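PDB 6HCP: BauA from Acinetobacter baumannii, which serves as the outer-membrane receptor for ferric preacinetobactin and probably carries this iron-loaded siderophore across the outer membrane as a TonB-dependent transporter. Local coordinates for residues S182-G193 with R205-A216. Numbering follows the deposited sequence. Where two conformers were deposited one is given.
With C8E ((hydroxyethyloxy)tri(ethyloxy)octane), chain B; C8E ((hydroxyethyloxy)tri(ethyloxy)octane), chain C.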
loop_
_atom_site.group_PDB
_atom_site.type_symbol
_atom_site.label_atom_id
_atom_site.label_comp_id
_atom_site.label_asym_id
_atom_site.label_seq_id
_atom_site.Cartn_x
_atom_site.Cartn_y
_atom_site.Cartn_z
ATOM N N SER A 182 -4.481 13.451 1.023
ATOM C CA SER A 182 -4.457 12.893 -0.327
ATOM C C SER A 182 -5.808 13.121 -1.005
ATOM O O SER A 182 -6.840 13.214 -0.319
ATOM C CB SER A 182 -4.077 11.432 -0.287
ATOM O OG SER A 182 -5.011 10.655 0.445
ATOM N N ASP A 183 -5.812 13.322 -2.329
ATOM C CA ASP A 183 -4.646 13.267 -3.208
ATOM C C ASP A 183 -3.884 14.603 -3.248
ATOM O O ASP A 183 -2.696 14.621 -3.603
ATOM C CB ASP A 183 -5.072 12.903 -4.630
ATOM C CG ASP A 183 -5.383 11.435 -4.832
ATOM O OD1 ASP A 183 -4.923 10.654 -4.011
ATOM O OD2 ASP A 183 -6.054 11.108 -5.833
ATOM N N ALA A 184 -4.576 15.740 -3.129
ATOM C CA ALA A 184 -3.902 17.044 -3.315
ATOM C C ALA A 184 -4.597 18.177 -2.551
ATOM O O ALA A 184 -4.767 19.273 -3.085
ATOM C CB ALA A 184 -3.788 17.365 -4.792
ATOM N N GLN A 185 -5.027 17.904 -1.317
ATOM C CA GLN A 185 -5.656 18.942 -0.510
ATOM C C GLN A 185 -4.605 19.576 0.398
ATOM O O GLN A 185 -4.011 18.908 1.222
ATOM C CB GLN A 185 -6.792 18.408 0.363
ATOM C CG GLN A 185 -7.648 19.547 0.898
ATOM C CD GLN A 185 -8.430 19.183 2.132
ATOM O OE1 GLN A 185 -7.864 18.723 3.122
ATOM N NE2 GLN A 185 -9.731 19.462 2.090
ATOM N N PHE A 186 -4.421 20.888 0.251
ATOM C CA PHE A 186 -3.475 21.610 1.065
ATOM C C PHE A 186 -4.215 22.647 1.901
ATOM O O PHE A 186 -5.130 23.290 1.414
ATOM C CB PHE A 186 -2.437 22.322 0.197
ATOM C CG PHE A 186 -1.533 21.360 -0.526
ATOM C CD1 PHE A 186 -0.445 20.798 0.127
ATOM C CD2 PHE A 186 -1.832 20.954 -1.808
ATOM C CE1 PHE A 186 0.344 19.853 -0.514
ATOM C CE2 PHE A 186 -1.003 20.059 -2.467
ATOM C CZ PHE A 186 0.052 19.485 -1.807
ATOM N N GLY A 187 -3.685 22.918 3.089
ATOM C CA GLY A 187 -4.308 23.919 3.932
ATOM C C GLY A 187 -3.376 24.452 4.985
ATOM O O GLY A 187 -2.219 24.027 5.134
ATOM N N GLY A 188 -3.919 25.383 5.763
ATOM C CA GLY A 188 -3.239 25.868 6.918
ATOM C C GLY A 188 -4.226 26.340 7.956
ATOM O O GLY A 188 -5.370 26.704 7.621
ATOM N N HIS A 189 -3.726 26.433 9.182
ATOM C CA HIS A 189 -4.502 26.808 10.333
ATOM C C HIS A 189 -3.623 27.645 11.262
ATOM O O HIS A 189 -2.564 27.192 11.690
ATOM C CB HIS A 189 -5.010 25.540 11.038
ATOM C CG HIS A 189 -5.610 25.787 12.379
ATOM N ND1 HIS A 189 -5.531 24.860 13.396
ATOM C CD2 HIS A 189 -6.357 26.819 12.847
ATOM C CE1 HIS A 189 -6.162 25.325 14.465
ATOM N NE2 HIS A 189 -6.724 26.502 14.126
ATOM N N VAL A 190 -4.093 28.859 11.563
ATOM C CA VAL A 190 -3.469 29.738 12.530
ATOM C C VAL A 190 -4.355 29.813 13.776
ATOM O O VAL A 190 -5.578 29.914 13.667
ATOM C CB VAL A 190 -3.245 31.134 11.926
ATOM C CG1 VAL A 190 -2.939 32.167 12.999
ATOM C CG2 VAL A 190 -2.159 31.103 10.864
ATOM N N ASP A 191 -3.710 29.705 14.943
ATOM C CA ASP A 191 -4.353 29.768 16.238
ATOM C C ASP A 191 -3.538 30.738 17.106
ATOM O O ASP A 191 -2.359 30.480 17.368
ATOM C CB ASP A 191 -4.424 28.383 16.886
ATOM C CG ASP A 191 -5.271 28.317 18.148
ATOM O OD1 ASP A 191 -5.829 29.374 18.543
ATOM O OD2 ASP A 191 -5.405 27.209 18.710
ATOM N N VAL A 192 -4.140 31.870 17.491
ATOM C CA VAL A 192 -3.409 32.916 18.245
ATOM C C VAL A 192 -4.252 33.376 19.433
ATOM O O VAL A 192 -5.464 33.557 19.307
ATOM C CB VAL A 192 -3.046 34.114 17.345
ATOM C CG1 VAL A 192 -2.145 33.706 16.195
ATOM C CG2 VAL A 192 -4.270 34.837 16.821
ATOM N N GLY A 193 -3.605 33.518 20.591
ATOM C CA GLY A 193 -4.265 34.018 21.778
ATOM C C GLY A 193 -3.382 34.980 22.564
ATOM O O GLY A 193 -2.155 34.844 22.589
ATOM N N ARG A 205 -8.955 35.165 21.464
ATOM C CA ARG A 205 -8.436 33.929 20.812
ATOM C C ARG A 205 -9.010 33.836 19.394
ATOM O O ARG A 205 -10.212 33.910 19.196
ATOM C CB ARG A 205 -8.768 32.718 21.693
ATOM C CG ARG A 205 -8.280 31.385 21.138
ATOM C CD ARG A 205 -7.029 30.879 21.814
ATOM N NE ARG A 205 -6.619 29.578 21.310
ATOM C CZ ARG A 205 -6.489 28.502 22.057
ATOM N NH1 ARG A 205 -6.867 28.523 23.322
ATOM N NH2 ARG A 205 -5.985 27.396 21.530
ATOM N N ILE A 206 -8.131 33.745 18.393
ATOM C CA ILE A 206 -8.527 33.815 17.013
ATOM C C ILE A 206 -8.030 32.546 16.302
ATOM O O ILE A 206 -6.879 32.179 16.452
ATOM C CB ILE A 206 -7.968 35.088 16.347
ATOM C CG1 ILE A 206 -8.440 36.366 17.048
ATOM C CG2 ILE A 206 -8.319 35.134 14.882
ATOM C CD1 ILE A 206 -7.669 37.591 16.620
ATOM N N ASN A 207 -8.898 31.925 15.496
ATOM C CA ASN A 207 -8.496 30.810 14.655
ATOM C C ASN A 207 -8.879 31.136 13.221
ATOM O O ASN A 207 -9.961 31.676 12.962
ATOM C CB ASN A 207 -9.110 29.487 15.125
ATOM C CG ASN A 207 -8.443 28.920 16.350
ATOM O OD1 ASN A 207 -7.599 28.030 16.245
ATOM N ND2 ASN A 207 -8.804 29.436 17.518
ATOM N N GLY A 208 -7.977 30.809 12.289
ATOM C CA GLY A 208 -8.244 30.902 10.881
ATOM C C GLY A 208 -7.728 29.665 10.162
ATOM O O GLY A 208 -6.670 29.159 10.493
ATOM N N MET A 209 -8.563 29.086 9.297
ATOM C CA MET A 209 -8.225 27.842 8.602
ATOM C C MET A 209 -8.760 27.913 7.177
ATOM O O MET A 209 -9.811 28.510 6.882
ATOM C CB MET A 209 -8.787 26.636 9.359
ATOM C CG MET A 209 -8.600 25.280 8.652
ATOM S SD MET A 209 -9.805 25.031 7.351
ATOM C CE MET A 209 -11.318 24.774 8.289
ATOM N N TYR A 210 -7.943 27.415 6.251
ATOM C CA TYR A 210 -8.348 27.266 4.877
ATOM C C TYR A 210 -7.728 25.967 4.370
ATOM O O TYR A 210 -6.572 25.715 4.620
ATOM C CB TYR A 210 -7.882 28.436 3.999
ATOM C CG TYR A 210 -8.280 28.326 2.550
ATOM C CD1 TYR A 210 -9.613 28.365 2.193
ATOM C CD2 TYR A 210 -7.358 28.100 1.538
ATOM C CE1 TYR A 210 -10.030 28.203 0.887
ATOM C CE2 TYR A 210 -7.760 27.924 0.220
ATOM C CZ TYR A 210 -9.101 28.011 -0.113
ATOM O OH TYR A 210 -9.571 27.844 -1.388
ATOM N N ARG A 211 -8.505 25.172 3.645
ATOM C CA ARG A 211 -7.912 24.087 2.894
ATOM C C ARG A 211 -8.728 23.839 1.636
ATOM O O ARG A 211 -9.926 24.125 1.577
ATOM C CB ARG A 211 -7.715 22.842 3.764
ATOM C CG ARG A 211 -8.967 22.284 4.394
ATOM C CD ARG A 211 -8.605 21.136 5.322
ATOM N NE ARG A 211 -9.821 20.734 5.983
ATOM C CZ ARG A 211 -10.174 21.101 7.210
ATOM N NH1 ARG A 211 -11.381 20.776 7.644
ATOM N NH2 ARG A 211 -9.284 21.652 8.023
ATOM N N ASP A 212 -8.047 23.333 0.599
ATOM C CA ASP A 212 -8.692 23.156 -0.668
ATOM C C ASP A 212 -7.876 22.168 -1.495
ATOM O O ASP A 212 -6.647 22.157 -1.418
ATOM C CB ASP A 212 -8.797 24.499 -1.410
ATOM C CG ASP A 212 -9.589 24.463 -2.703
ATOM O OD1 ASP A 212 -10.680 23.867 -2.703
ATOM O OD2 ASP A 212 -9.026 24.896 -3.736
ATOM N N GLY A 213 -8.578 21.388 -2.318
ATOM C CA GLY A 213 -7.957 20.548 -3.323
ATOM C C GLY A 213 -8.601 19.179 -3.409
ATOM O O GLY A 213 -9.496 18.826 -2.626
ATOM N N ASP A 214 -8.060 18.370 -4.320
ATOM C CA ASP A 214 -8.509 17.026 -4.583
ATOM C C ASP A 214 -8.409 16.182 -3.323
ATOM O O ASP A 214 -7.379 16.152 -2.661
ATOM C CB ASP A 214 -7.658 16.369 -5.670
ATOM C CG ASP A 214 -7.858 16.977 -7.035
ATOM O OD1 ASP A 214 -8.870 17.664 -7.221
ATOM O OD2 ASP A 214 -7.090 16.618 -7.932
ATOM N N ALA A 215 -9.468 15.420 -3.066
ATOM C CA ALA A 215 -9.535 14.530 -1.905
ATOM C C ALA A 215 -9.236 13.103 -2.368
ATOM O O ALA A 215 -8.705 12.900 -3.469
ATOM C CB ALA A 215 -10.908 14.612 -1.256
ATOM N N ALA A 216 -9.577 12.117 -1.525
ATOM C CA ALA A 216 -9.110 10.749 -1.742
ATOM C C ALA A 216 -10.045 9.991 -2.678
ATOM O O ALA A 216 -9.673 8.981 -3.259
ATOM C CB ALA A 216 -8.947 10.041 -0.432
HETATM C C1 C8E B . -15.718 32.374 4.002
HETATM C C2 C8E B . -15.461 31.681 5.324
HETATM C C3 C8E B . -14.388 32.361 6.175
HETATM C C4 C8E B . -13.073 32.548 5.421
HETATM C C5 C8E B . -11.921 32.888 6.368
HETATM C C6 C8E B . -10.581 32.440 5.795
HETATM C C7 C8E B . -9.453 32.547 6.813
HETATM C C8 C8E B . -8.118 32.163 6.176
HETATM O O9 C8E B . -7.211 31.652 7.162
HETATM C C10 C8E B . -5.961 31.215 6.631
HETATM C C11 C8E B . -4.961 31.100 7.761
HETATM O O12 C8E B . -4.044 30.054 7.470
HETATM C C1 C8E C . 5.255 22.948 -0.273
HETATM C C2 C8E C . 4.899 21.932 -1.335
HETATM C C3 C8E C . 3.393 21.852 -1.580
HETATM C C4 C8E C . 2.769 23.230 -1.713
HETATM C C5 C8E C . 1.431 23.196 -2.436
HETATM C C6 C8E C . 0.877 24.610 -2.556
HETATM C C7 C8E C . -0.617 24.656 -2.876
HETATM C C8 C8E C . -0.916 23.966 -4.200
HETATM O O9 C8E C . -1.542 24.871 -5.108
HETATM O O HOH W 1 -8.717 9.755 -5.848
HETATM O O HOH W 2 -6.016 19.736 -6.041
HETATM O O HOH W 3 -11.495 19.372 4.312
#
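D191 lays its carboxylate against the edge of the R205 guanidinium, joining two antiparallel neighbours of the TonB-dependent receptor beta-barrel, the hairpin strands 184-196 and 202-212. R205 grips it side-on: NE reaches D191 OD1 at 2.9 Å and NH2 reaches D191 OD2 at 2.9 Å, both nearly straight and on the syn side, with the two planes only 19° apart. The arginine chain bends at chi2 to bring that edge round. K166 forms a second salt bridge to D191 OD2, and R205 NH1 bonds Y167 O, so both ends of the pair are tied to the chain just before strand 173-181. Alongside D191, the amide of N207 takes a bond on an OD1 lone pair from H189 NE2, 2.8 Å away; ring and amide are nearly coplanar. With CG anti to the backbone N (chi1 169°), the imidazole also sets its CD2 edge near G208 O. Farther along this plug-facing side, R211 lies over the bare CA of G187, its CB 3.6 Å from that atom; its NH1 hydrogen-bonds S131 OG and its NH2 forms a salt bridge with E133. On the lipid-facing side V192 CG2 packs on I206 CB, and detergent runs past G208, whose lack of a side chain leaves room for the ether oxygen O9. A second detergent chain crosses the F186 ring, its C5 3.7 Å above the centre. Beyond R211, the Q185 amide is tilted 49° from the guanidinium and also bonds K222 O; one water accepts from both Q185 NE2 and R211 NE, at 2.7 Å from the latter.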